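3-oxoacyl-[acyl-carrier-protein] synthase, mitochondrial (Arabidopsis thaliana, PDB 2IX4) catalyses the condensation step of mitochondrial fatty acid synthesis, adding two carbons from malonyl-ACP to a growing acyl chain on acyl carrier protein. Local coordinates at residues Asp39-Ser44 with Ala62-Tyr67; Ser82-Asn87 with Ser159-Met164. One frame throughout, in Å; residues are numbered along the deposited sequence.

Contact 1. Residues Asp39-Ser44 with Ala62-Tyr67; sequences DLKMKS and AAFVPY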
loop_
_atom_site.group_PDB
_atom_site.type_symbol
_atom_site.label_atom_id
_atom_site.label_comp_id
_atom_site.label_asym_id
_atom_site.label_seq_id
_atom_site.Cartn_x
_atom_site.Cartn_y
_atom_site.Cartn_z
ATOM N N ASP A 39 12.038 20.701 -13.963
ATOM C CA ASP A 39 11.651 19.313 -13.714
ATOM C C ASP A 39 12.051 18.806 -12.323
ATOM O O ASP A 39 11.574 17.760 -11.882
ATOM C CB ASP A 39 12.230 18.405 -14.803
ATOM C CG ASP A 39 11.766 18.796 -16.201
ATOM O OD1 ASP A 39 10.622 19.284 -16.347
ATOM O OD2 ASP A 39 12.544 18.606 -17.158
ATOM N N LEU A 40 12.916 19.553 -11.640
ATOM C CA LEU A 40 13.381 19.194 -10.297
ATOM C C LEU A 40 12.291 19.351 -9.237
ATOM O O LEU A 40 12.392 18.778 -8.147
ATOM C CB LEU A 40 14.593 20.047 -9.901
ATOM C CG LEU A 40 15.865 20.016 -10.755
ATOM C CD1 LEU A 40 16.762 21.190 -10.393
ATOM C CD2 LEU A 40 16.614 18.709 -10.594
ATOM N N LYS A 41 11.260 20.131 -9.573
ATOM C CA LYS A 41 10.165 20.499 -8.662
ATOM C C LYS A 41 10.671 21.262 -7.435
ATOM O O LYS A 41 10.166 21.072 -6.327
ATOM C CB LYS A 41 9.331 19.273 -8.236
ATOM C CG LYS A 41 8.780 18.409 -9.372
ATOM C CD LYS A 41 7.865 19.182 -10.323
ATOM C CE LYS A 41 7.305 18.272 -11.417
ATOM N NZ LYS A 41 8.368 17.541 -12.205
ATOM N N MET A 42 11.660 22.130 -7.644
ATOM C CA MET A 42 12.306 22.862 -6.552
ATOM C C MET A 42 12.003 24.365 -6.564
ATOM O O MET A 42 12.899 25.184 -6.362
ATOM C CB MET A 42 13.819 22.620 -6.577
ATOM C CG MET A 42 14.236 21.234 -6.110
ATOM S SD MET A 42 15.990 20.893 -6.366
ATOM C CE MET A 42 16.763 22.146 -5.343
ATOM N N LYS A 43 10.737 24.721 -6.776
ATOM C CA LYS A 43 10.326 26.132 -6.830
ATOM C C LYS A 43 10.635 26.919 -5.547
ATOM O O LYS A 43 10.814 28.134 -5.594
ATOM C CB LYS A 43 8.840 26.267 -7.204
ATOM C CG LYS A 43 7.858 25.775 -6.150
ATOM C CD LYS A 43 6.424 25.812 -6.670
ATOM C CE LYS A 43 5.424 25.476 -5.577
ATOM N NZ LYS A 43 5.600 24.083 -5.082
ATOM N N SER A 44 10.704 26.216 -4.414
ATOM C CA SER A 44 10.973 26.844 -3.116
ATOM C C SER A 44 12.467 27.029 -2.820
ATOM O O SER A 44 12.831 27.561 -1.768
ATOM C CB SER A 44 10.306 26.049 -1.987
ATOM O OG SER A 44 10.909 24.775 -1.826
ATOM N N ALA A 62 13.741 11.771 -18.656
ATOM C CA ALA A 62 12.511 11.325 -18.007
ATOM C C ALA A 62 11.333 11.404 -18.971
ATOM O O ALA A 62 11.406 12.093 -19.992
ATOM C CB ALA A 62 12.235 12.147 -16.742
ATOM N N ALA A 63 10.257 10.693 -18.645
ATOM C CA ALA A 63 9.053 10.688 -19.470
ATOM C C ALA A 63 7.926 11.423 -18.763
ATOM O O ALA A 63 7.454 10.983 -17.717
ATOM C CB ALA A 63 8.649 9.272 -19.789
ATOM N N PHE A 64 7.489 12.532 -19.355
ATOM C CA PHE A 64 6.578 13.468 -18.701
ATOM C C PHE A 64 5.171 13.447 -19.278
ATOM O O PHE A 64 4.987 13.381 -20.494
ATOM C CB PHE A 64 7.109 14.903 -18.827
ATOM C CG PHE A 64 8.399 15.151 -18.096
ATOM C CD1 PHE A 64 9.621 14.957 -18.732
ATOM C CD2 PHE A 64 8.391 15.604 -16.782
ATOM C CE1 PHE A 64 10.822 15.194 -18.064
ATOM C CE2 PHE A 64 9.583 15.847 -16.107
ATOM C CZ PHE A 64 10.802 15.636 -16.751
ATOM N N VAL A 65 4.181 13.539 -18.395
ATOM C CA VAL A 65 2.807 13.804 -18.807
ATOM C C VAL A 65 2.743 15.214 -19.408
ATOM O O VAL A 65 3.217 16.166 -18.787
ATOM C CB VAL A 65 1.837 13.698 -17.603
ATOM C CG1 VAL A 65 0.480 14.318 -17.935
ATOM C CG2 VAL A 65 1.689 12.247 -17.158
ATOM N N PRO A 66 2.173 15.350 -20.624
ATOM C CA PRO A 66 1.980 16.681 -21.200
ATOM C C PRO A 66 0.836 17.448 -20.530
ATOM O O PRO A 66 -0.303 16.966 -20.491
ATOM C CB PRO A 66 1.654 16.389 -22.669
ATOM C CG PRO A 66 1.055 15.040 -22.663
ATOM C CD PRO A 66 1.699 14.284 -21.529
ATOM N N TYR A 67 1.154 18.628 -20.006
ATOM C CA TYR A 67 0.174 19.498 -19.357
ATOM C C TYR A 67 -0.380 20.499 -20.357
ATOM O O TYR A 67 0.302 20.865 -21.310
ATOM C CB TYR A 67 0.822 20.262 -18.197
ATOM C CG TYR A 67 1.003 19.480 -16.907
ATOM C CD1 TYR A 67 0.594 20.018 -15.687
ATOM C CD2 TYR A 67 1.600 18.219 -16.900
ATOM C CE1 TYR A 67 0.765 19.315 -14.496
ATOM C CE2 TYR A 67 1.772 17.511 -15.715
ATOM C CZ TYR A 67 1.353 18.066 -14.518
ATOM O OH TYR A 67 1.522 17.367 -13.343
#

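Contact 2. Residues Ser82-Asn87 with Ser159-Met164; sequences SKAVAN and SGHVSM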
loop_
_atom_site.group_PDB
_atom_site.type_symbol
_atom_site.label_atom_id
_atom_site.label_comp_id
_atom_site.label_asym_id
_atom_site.label_seq_id
_atom_site.Cartn_x
_atom_site.Cartn_y
_atom_site.Cartn_z
ATOM N N SER A 82 -7.002 21.811 -5.822
ATOM C CA SER A 82 -7.193 21.768 -4.375
ATOM C C SER A 82 -5.851 21.682 -3.656
ATOM O O SER A 82 -4.884 21.135 -4.191
ATOM C CB SER A 82 -8.083 20.579 -3.995
ATOM O OG SER A 82 -8.032 20.318 -2.603
ATOM N N LYS A 83 -5.805 22.216 -2.437
ATOM C CA LYS A 83 -4.574 22.249 -1.641
ATOM C C LYS A 83 -4.122 20.870 -1.155
ATOM O O LYS A 83 -2.939 20.664 -0.870
ATOM C CB LYS A 83 -4.733 23.202 -0.451
ATOM C CG LYS A 83 -4.731 24.677 -0.830
ATOM C CD LYS A 83 -4.839 25.568 0.398
ATOM C CE LYS A 83 -4.764 27.035 0.013
ATOM N NZ LYS A 83 -4.833 27.931 1.202
ATOM N N ALA A 84 -5.064 19.932 -1.070
ATOM C CA ALA A 84 -4.780 18.583 -0.574
ATOM C C ALA A 84 -4.425 17.600 -1.690
ATOM O O ALA A 84 -4.146 16.427 -1.425
ATOM C CB ALA A 84 -5.962 18.063 0.240
ATOM N N VAL A 85 -4.428 18.081 -2.933
ATOM C CA VAL A 85 -4.201 17.221 -4.093
ATOM C C VAL A 85 -2.763 17.323 -4.619
ATOM O O VAL A 85 -2.389 18.305 -5.268
ATOM C CB VAL A 85 -5.232 17.495 -5.234
ATOM C CG1 VAL A 85 -4.970 16.594 -6.438
ATOM C CG2 VAL A 85 -6.658 17.282 -4.738
ATOM N N ALA A 86 -1.963 16.304 -4.319
ATOM C CA ALA A 86 -0.651 16.147 -4.939
ATOM C C ALA A 86 -0.836 15.615 -6.359
ATOM O O ALA A 86 -1.915 15.121 -6.709
ATOM C CB ALA A 86 0.223 15.212 -4.121
ATOM N N ASN A 87 0.214 15.710 -7.171
ATOM C CA ASN A 87 0.128 15.348 -8.584
ATOM C C ASN A 87 -0.334 13.917 -8.850
ATOM O O ASN A 87 -1.144 13.693 -9.749
ATOM C CB ASN A 87 1.439 15.659 -9.309
ATOM C CG ASN A 87 1.666 17.152 -9.486
ATOM O OD1 ASN A 87 1.303 17.955 -8.626
ATOM N ND2 ASN A 87 2.269 17.529 -10.603
ATOM N N SER A 159 -7.285 6.736 -3.915
ATOM C CA SER A 159 -8.538 6.019 -3.650
ATOM C C SER A 159 -9.534 6.864 -2.866
ATOM O O SER A 159 -10.728 6.855 -3.169
ATOM C CB SER A 159 -8.273 4.723 -2.880
ATOM O OG SER A 159 -7.550 3.804 -3.666
ATOM N N GLY A 160 -9.037 7.578 -1.855
ATOM C CA GLY A 160 -9.861 8.460 -1.035
ATOM C C GLY A 160 -10.536 9.551 -1.846
ATOM O O GLY A 160 -11.743 9.772 -1.715
ATOM N N HIS A 161 -9.759 10.223 -2.694
ATOM C CA HIS A 161 -10.277 11.324 -3.514
ATOM C C HIS A 161 -11.238 10.860 -4.606
ATOM O O HIS A 161 -12.208 11.553 -4.913
ATOM C CB HIS A 161 -9.127 12.126 -4.118
ATOM C CG HIS A 161 -8.428 13.005 -3.131
ATOM N ND1 HIS A 161 -8.686 14.354 -3.025
ATOM C CD2 HIS A 161 -7.489 12.727 -2.196
ATOM C CE1 HIS A 161 -7.929 14.871 -2.075
ATOM N NE2 HIS A 161 -7.194 13.904 -1.554
ATOM N N VAL A 162 -10.963 9.696 -5.191
ATOM C CA VAL A 162 -11.852 9.103 -6.195
ATOM C C VAL A 162 -13.195 8.705 -5.569
ATOM O O VAL A 162 -14.253 9.089 -6.072
ATOM C CB VAL A 162 -11.180 7.909 -6.944
ATOM C CG1 VAL A 162 -12.175 7.194 -7.862
ATOM C CG2 VAL A 162 -9.982 8.397 -7.756
ATOM N N SER A 163 -13.147 7.966 -4.460
ATOM C CA SER A 163 -14.362 7.544 -3.754
ATOM C C SER A 163 -15.223 8.730 -3.330
ATOM O O SER A 163 -16.441 8.699 -3.490
ATOM C CB SER A 163 -14.017 6.683 -2.539
ATOM O OG SER A 163 -13.213 7.401 -1.625
ATOM N N MET A 164 -14.578 9.770 -2.799
ATOM C CA MET A 164 -15.257 11.010 -2.404
ATOM C C MET A 164 -15.961 11.703 -3.566
ATOM O O MET A 164 -17.095 12.166 -3.422
ATOM C CB MET A 164 -14.264 11.993 -1.782
ATOM C CG MET A 164 -13.967 11.777 -0.309
ATOM S SD MET A 164 -12.716 12.939 0.298
ATOM C CE MET A 164 -13.550 14.508 0.067
HETATM O O HOH W 1 -5.117 14.506 0.147
#

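Contact 1. Residues Asp39-Ser44 with Ala62-Tyr67
Asp-39 and Phe-64 carry nearly all of this small contact, in which the far end of the phenyl ring lies obliquely against a carboxylate. The carboxylate carbon CG of Asp-39 stands 3.3 Å from Phe-64 CZ. Its two oxygens straddle that end of the ring, OD1 lying toward Phe-64 CE2, and OD2 3.5 Å from Phe-64 CZ and leaning to the CE1 side. The carboxylate plane is turned 35° from the ring plane, so the two flat groups meet neither as a true stack nor as a perpendicular pair. Asp-39 CB completes the approach, 3.7 Å from Phe-64 CZ. In Phe-64, with CG anti to the carbonyl carbon and beside the backbone N (chi1 -66°), the ring is directed toward the aspartate.

No hydrogen bond joins the two segments; the polar ends are held by other residues. OD2 of Asp-39 accepts from the backbone N of Thr-36 and forms a salt bridge with Arg-33, and the same arginine makes a cation-pi contact with the Phe-64 ring. Arg-33 thus ties together the carboxylate and the ring that rests against it. Lys-41 adds a minor touch: its NZ comes to the ring edge, near the ring plane, 4.4 Å from Phe-64 CE2. Lys-41 NZ bonds weakly to Asp-39 O at 3.2 Å and also donates to Ile-210 O.

The contact is local packing away from the active site and the potassium site. It sets the short 3-10 turn that precedes helix 47-55 against the end of strand 61-63, which pairs antiparallel with strand 32-34, while Leu-40 and Met-42 lean on helix 212-220.

Contact 2. Residues Ser82-Asn87 with Ser159-Met164
His-161 reaches out from helix 157-166 to the turn at Ala-84 and Val-85. From CB, CG runs anti to the carbonyl carbon (chi1 -74°), carrying the ring off the helix toward that turn. ND1 meets the methyl CG2 of Val-85 at 4.0 Å, and CE1 comes closer to it, 3.8 Å from Val-85 CG2. The methyl approaches the ring obliquely. CE1 also lies 4.4 Å from Ala-84 CB. At the tip, NE2 is 4.0 Å from Ala-84 O, too far for a direct bond, and a water spans the gap. Lying in the ring plane at the edge, this water is 2.8 Å from His-161 NE2 and donates to Ala-84 O at 2.7 Å. With an alanine here, the bridging water is likely to lose its partner on the ring side, and a gap would probably open beside the Val-85 methyl. Ile-286 of the second subunit packs on both Ala-84 and His-161, placing this side chain at the dimer interface. The whole is a water-mediated helix-to-loop contact, joining a type I beta turn just ahead of helix 87-102 to helix 157-166 within the thiolase-like fold.

In the fold
Contact 1 and contact 2 follow each other along the chain, contact 1 being complete before residue 82, and both fall within the N-terminal domain of the ketosynthase. Their centres are about 20 Å apart, and each is about 18 to 19 Å from the centre of the chain. Contact 1 lies at the end of strand 61-63, which pairs with 32-34; contact 2 involves helix 157-166, which packs on strand 116-122 of the large mixed sheet. They meet where Tyr-67 OH lies 2.8 Å from Asn-87 ND2. Segment 39-44 reaches the second subunit through Met-42, which packs on Ile-137 of that subunit, and contact 2 through Ala-84 and His-161, so both regions border the dimer interface.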